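Local coordinates for protein Agap007691-pb (Anopheles gambiae, PDB 5C98) that is of unknown function but belongs to the serpin family, whose members typically inhibit serine proteases, at residues A[88-91]-A[95-98]; A[50-55]-A[121-126]. All coordinates share one frame; numbering follows the deposited sequence.

Contact 1. Residues A[88-91]-A[95-98]; sequences QLHD and LKAL
The imidazole of His90 meets the strand residues 95-98 at its edge, where Ala97 N lies almost in the ring plane and donates to His90 ND1 at 3.1 Å. Lys96 CA and one methyl of Leu98 approach the same ring obliquely, the methyl with Leu98 CD2 at 3.7 Å from His90 CE1. With CG anti to the backbone nitrogen (chi1 -179°), the ring swings out across the line of the strand, bringing ND1 to that N-H. Since ND1 accepts, a neutral ring would carry its proton on NE2; Lys96 NZ, 5.3 Å from His90 NE2, may further discourage a positive charge. The amine of Lys96 itself bonds to Gly92 O in the connecting turn.

The example illustrates how a chain leaving a helix can turn back and start a strand, with one antiparallel bridge across the turn. Asp91 and Leu95 form a hydrogen-bonded pair: Asp91 N donates to Leu95 O (2.9 Å), while the return bond from Leu95 N to Asp91 O is weak at 3.3 Å. Two residues further on, the His90 side chain supplies the next link, so the pairing is a single bridge plus one side-chain bond.

On the strand face that carries Leu95 and Ala97 the contact is hydrophobic. Leu89 sets its CD2 methyl against Ala97 CB at 3.6 Å, and its CD1 lies 4.0 Å from Leu95 CD2. Lys96 and Leu98 share the other face with His90.

Around this junction, Leu89 also packs on Tyr44 and Leu48 of helix 43-51 and on Leu367 of strand 366-372. Strand 95-104, part of the serpin's large central sheet A, runs antiparallel to strand 169-177, and Leu98 O accepts a bond from Tyr144 OH of helix 133-146.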
loop_
_atom_site.group_PDB
_atom_site.type_symbol
_atom_site.label_atom_id
_atom_site.label_comp_id
_atom_site.label_asym_id
_atom_site.label_seq_id
_atom_site.Cartn_x
_atom_site.Cartn_y
_atom_site.Cartn_z
ATOM N N GLN A 88 -4.177 -3.627 14.715
ATOM C CA GLN A 88 -3.104 -4.589 14.491
ATOM C C GLN A 88 -2.141 -4.112 13.404
ATOM O O GLN A 88 -0.931 -4.328 13.508
ATOM C CB GLN A 88 -3.738 -5.936 14.128
ATOM C CG GLN A 88 -2.813 -6.994 13.581
ATOM C CD GLN A 88 -3.537 -8.316 13.346
ATOM O OE1 GLN A 88 -3.275 -9.302 14.033
ATOM N NE2 GLN A 88 -4.462 -8.338 12.380
ATOM N N LEU A 89 -2.658 -3.437 12.375
ATOM C CA LEU A 89 -1.842 -3.019 11.235
ATOM C C LEU A 89 -0.921 -1.875 11.609
ATOM O O LEU A 89 0.281 -1.918 11.341
ATOM C CB LEU A 89 -2.746 -2.576 10.087
ATOM C CG LEU A 89 -1.971 -2.062 8.860
ATOM C CD1 LEU A 89 -0.999 -3.108 8.332
ATOM C CD2 LEU A 89 -2.916 -1.610 7.789
ATOM N N HIS A 90 -1.475 -0.810 12.163
ATOM C CA HIS A 90 -0.675 0.339 12.535
ATOM C C HIS A 90 0.185 -0.033 13.732
ATOM O O HIS A 90 -0.326 -0.479 14.767
ATOM C CB HIS A 90 -1.595 1.507 12.855
ATOM C CG HIS A 90 -0.861 2.745 13.224
ATOM N ND1 HIS A 90 -0.105 3.463 12.329
ATOM C CD2 HIS A 90 -0.732 3.369 14.413
ATOM C CE1 HIS A 90 0.436 4.495 12.947
ATOM N NE2 HIS A 90 0.067 4.459 14.214
ATOM N N ASP A 91 1.495 0.107 13.594
ATOM C CA ASP A 91 2.418 -0.462 14.560
ATOM C C ASP A 91 3.600 0.489 14.725
ATOM O O ASP A 91 4.734 0.205 14.315
ATOM C CB ASP A 91 2.851 -1.858 14.111
ATOM C CG ASP A 91 3.695 -2.567 15.135
ATOM O OD1 ASP A 91 3.683 -2.137 16.302
ATOM O OD2 ASP A 91 4.359 -3.573 14.768
ATOM N N LEU A 95 5.589 0.278 11.081
ATOM C CA LEU A 95 4.730 0.453 9.925
ATOM C C LEU A 95 3.654 1.413 10.381
ATOM O O LEU A 95 3.004 1.184 11.412
ATOM C CB LEU A 95 4.117 -0.881 9.492
ATOM C CG LEU A 95 3.259 -0.838 8.219
ATOM C CD1 LEU A 95 3.249 -2.213 7.557
ATOM C CD2 LEU A 95 1.851 -0.354 8.464
ATOM N N LYS A 96 3.494 2.506 9.641
ATOM C CA LYS A 96 2.457 3.481 9.933
ATOM C C LYS A 96 1.387 3.388 8.867
ATOM O O LYS A 96 1.693 3.480 7.681
ATOM C CB LYS A 96 3.059 4.876 9.990
ATOM C CG LYS A 96 3.946 5.075 11.221
ATOM C CD LYS A 96 4.467 6.523 11.317
ATOM C CE LYS A 96 5.506 6.670 12.412
ATOM N NZ LYS A 96 5.023 6.123 13.699
ATOM N N ALA A 97 0.149 3.155 9.286
ATOM C CA ALA A 97 -1.009 3.080 8.394
ATOM C C ALA A 97 -2.038 4.031 8.979
ATOM O O ALA A 97 -2.680 3.716 9.989
ATOM C CB ALA A 97 -1.552 1.666 8.306
ATOM N N LEU A 98 -2.186 5.189 8.336
ATOM C CA LEU A 98 -2.935 6.306 8.894
ATOM C C LEU A 98 -3.925 6.815 7.870
ATOM O O LEU A 98 -3.533 7.131 6.739
ATOM C CB LEU A 98 -1.995 7.447 9.289
ATOM C CG LEU A 98 -1.021 7.162 10.437
ATOM C CD1 LEU A 98 0.164 8.151 10.413
ATOM C CD2 LEU A 98 -1.764 7.205 11.761
#

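Contact 2. Residues A[50-55]-A[121-126]; sequences LSMFYP and FQTTVE
Met52 lies across one face of the Phe121 ring in a Met-aromatic contact, a compact case of a thioether chain laid on an aromatic ring, here between the segment following helix 43-51 and the loop leading to strand 124-128 of the serpin fold. The methylene carries the CH-pi part: Met52 CG stands 4.0 Å from the centroid of the Phe121 ring, only 15° off its normal. Further along the chain, Met52 SD is oblique to the same ring, 4.5 Å from the Phe121 centroid. A bend about the last torsion (chi3 -67°) carries the terminal methyl on to Thr123, with Met52 CE 3.6 Å from Thr123 OG1. Near the ring plane, Pro55 adds a looser touch, its CG 4.5 Å from Phe121 CZ.

Met52 sits within a type I beta turn from Ser51 to Tyr54, with a bond from Tyr54 N to Ser51 O (3.0 Å), which probably helps to direct its side chain toward Phe121. In the partner segment, Thr123 OG1 is hydrogen-bonded to Ser99 OG of strand 95-104. In the next shell, Gln82 of helix 75-89 touches both Met52 and Phe121, and helix 111-119 adds Phe117 against Met52 and Leu116 against Phe121. The contact also buries a carbonyl oxygen that has no polar partner in the model: Met52 O, 3.4 Å from Phe121 CE2.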
loop_
_atom_site.group_PDB
_atom_site.type_symbol
_atom_site.label_atom_id
_atom_site.label_comp_id
_atom_site.label_asym_id
_atom_site.label_seq_id
_atom_site.Cartn_x
_atom_site.Cartn_y
_atom_site.Cartn_z
ATOM N N LEU A 50 -11.664 2.642 3.768
ATOM C CA LEU A 50 -12.967 2.804 3.160
ATOM C C LEU A 50 -14.058 2.150 4.002
ATOM O O LEU A 50 -15.202 2.621 4.011
ATOM C CB LEU A 50 -12.896 2.262 1.730
ATOM C CG LEU A 50 -14.000 2.611 0.755
ATOM C CD1 LEU A 50 -14.299 4.107 0.748
ATOM C CD2 LEU A 50 -13.616 2.124 -0.631
ATOM N N SER A 51 -13.727 1.083 4.709
ATOM C CA SER A 51 -14.689 0.366 5.537
ATOM C C SER A 51 -15.300 1.251 6.611
ATOM O O SER A 51 -16.384 0.939 7.124
ATOM C CB SER A 51 -13.996 -0.811 6.236
ATOM O OG SER A 51 -13.865 -1.922 5.385
ATOM N N MET A 52 -14.604 2.320 7.017
ATOM C CA MET A 52 -15.165 3.233 8.018
ATOM C C MET A 52 -16.483 3.814 7.542
ATOM O O MET A 52 -17.331 4.170 8.358
ATOM C CB MET A 52 -14.180 4.367 8.328
ATOM C CG MET A 52 -12.838 3.911 8.845
ATOM S SD MET A 52 -11.850 5.258 9.522
ATOM C CE MET A 52 -11.519 6.194 8.024
ATOM N N PHE A 53 -16.670 3.932 6.229
ATOM C CA PHE A 53 -17.918 4.479 5.712
ATOM C C PHE A 53 -19.016 3.435 5.559
ATOM O O PHE A 53 -20.163 3.799 5.302
ATOM C CB PHE A 53 -17.629 5.154 4.370
ATOM C CG PHE A 53 -16.724 6.326 4.500
ATOM C CD1 PHE A 53 -17.247 7.572 4.758
ATOM C CD2 PHE A 53 -15.341 6.175 4.457
ATOM C CE1 PHE A 53 -16.418 8.670 4.910
ATOM C CE2 PHE A 53 -14.502 7.276 4.628
ATOM C CZ PHE A 53 -15.050 8.518 4.851
ATOM N N TYR A 54 -18.705 2.146 5.703
ATOM C CA TYR A 54 -19.718 1.113 5.517
ATOM C C TYR A 54 -20.938 1.292 6.394
ATOM O O TYR A 54 -22.054 1.127 5.883
ATOM C CB TYR A 54 -19.055 -0.240 5.773
ATOM C CG TYR A 54 -19.915 -1.477 5.683
ATOM C CD1 TYR A 54 -20.474 -1.863 4.469
ATOM C CD2 TYR A 54 -20.063 -2.315 6.770
ATOM C CE1 TYR A 54 -21.194 -3.010 4.362
ATOM C CE2 TYR A 54 -20.792 -3.466 6.682
ATOM C CZ TYR A 54 -21.350 -3.819 5.471
ATOM O OH TYR A 54 -22.071 -4.984 5.353
ATOM N N PRO A 55 -20.817 1.639 7.676
ATOM C CA PRO A 55 -22.030 1.831 8.488
ATOM C C PRO A 55 -22.889 3.003 8.040
ATOM O O PRO A 55 -24.061 3.067 8.431
ATOM C CB PRO A 55 -21.476 2.053 9.905
ATOM C CG PRO A 55 -20.061 1.602 9.853
ATOM C CD PRO A 55 -19.594 1.810 8.476
ATOM N N PHE A 121 -13.572 5.104 15.434
ATOM C CA PHE A 121 -12.500 4.665 14.552
ATOM C C PHE A 121 -11.211 5.417 14.848
ATOM O O PHE A 121 -11.222 6.563 15.303
ATOM C CB PHE A 121 -12.883 4.918 13.091
ATOM C CG PHE A 121 -13.982 4.042 12.580
ATOM C CD1 PHE A 121 -13.938 2.649 12.730
ATOM C CD2 PHE A 121 -15.059 4.607 11.938
ATOM C CE1 PHE A 121 -14.978 1.859 12.234
ATOM C CE2 PHE A 121 -16.068 3.827 11.451
ATOM C CZ PHE A 121 -16.025 2.465 11.586
ATOM N N GLN A 122 -10.094 4.746 14.580
ATOM C CA GLN A 122 -8.744 5.306 14.663
ATOM C C GLN A 122 -8.509 6.046 13.356
ATOM O O GLN A 122 -8.080 5.470 12.353
ATOM C CB GLN A 122 -7.783 4.145 14.869
ATOM C CG GLN A 122 -6.318 4.353 14.912
ATOM C CD GLN A 122 -5.609 3.002 15.122
ATOM O OE1 GLN A 122 -6.221 2.007 15.570
ATOM N NE2 GLN A 122 -4.332 2.957 14.787
ATOM N N THR A 123 -8.849 7.332 13.365
ATOM C CA THR A 123 -8.740 8.191 12.200
ATOM C C THR A 123 -8.772 9.626 12.703
ATOM O O THR A 123 -8.994 9.887 13.887
ATOM C CB THR A 123 -9.857 7.904 11.174
ATOM O OG1 THR A 123 -9.540 8.549 9.937
ATOM C CG2 THR A 123 -11.222 8.386 11.643
ATOM N N THR A 124 -8.521 10.555 11.786
ATOM C CA THR A 124 -8.625 11.981 12.054
ATOM C C THR A 124 -9.462 12.621 10.955
ATOM O O THR A 124 -9.240 12.369 9.767
ATOM C CB THR A 124 -7.233 12.622 12.148
ATOM O OG1 THR A 124 -6.574 12.148 13.342
ATOM C CG2 THR A 124 -7.351 14.127 12.270
ATOM N N VAL A 125 -10.458 13.391 11.361
ATOM C CA VAL A 125 -11.302 14.159 10.452
ATOM C C VAL A 125 -10.992 15.627 10.672
ATOM O O VAL A 125 -11.022 16.110 11.814
ATOM C CB VAL A 125 -12.793 13.885 10.719
ATOM C CG1 VAL A 125 -13.676 14.699 9.796
ATOM C CG2 VAL A 125 -13.110 12.415 10.571
ATOM N N GLU A 126 -10.716 16.351 9.593
ATOM C CA GLU A 126 -10.527 17.794 9.673
ATOM C C GLU A 126 -11.538 18.514 8.792
ATOM O O GLU A 126 -11.580 18.264 7.573
ATOM C CB GLU A 126 -9.116 18.196 9.268
ATOM C CG GLU A 126 -8.860 19.672 9.521
ATOM C CD GLU A 126 -7.388 20.046 9.539
ATOM O OE1 GLU A 126 -6.541 19.153 9.778
ATOM O OE2 GLU A 126 -7.078 21.241 9.324
#

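In the fold
From the N terminus, the chain leaves helix 43-51 through residues 50-55, the first half of contact 2, then builds helices 59-69 and 75-89. Contact 1 follows at once, closing a short turn of three residues between 88-91 and the start of strand 95-104. After that strand and helix 111-119, residues 121-126 return to complete contact 2. The small loop lies wholly within the large one, and the two do not cross. Their centres are 15 Å apart, and they meet where His90 packs on Gln122. Contact 1 ties the end of helix 75-89 to strand 95-104; contact 2 ties the segment after helix 43-51 to the approach to strand 124-128, parallel neighbour of 95-104 in sheet A.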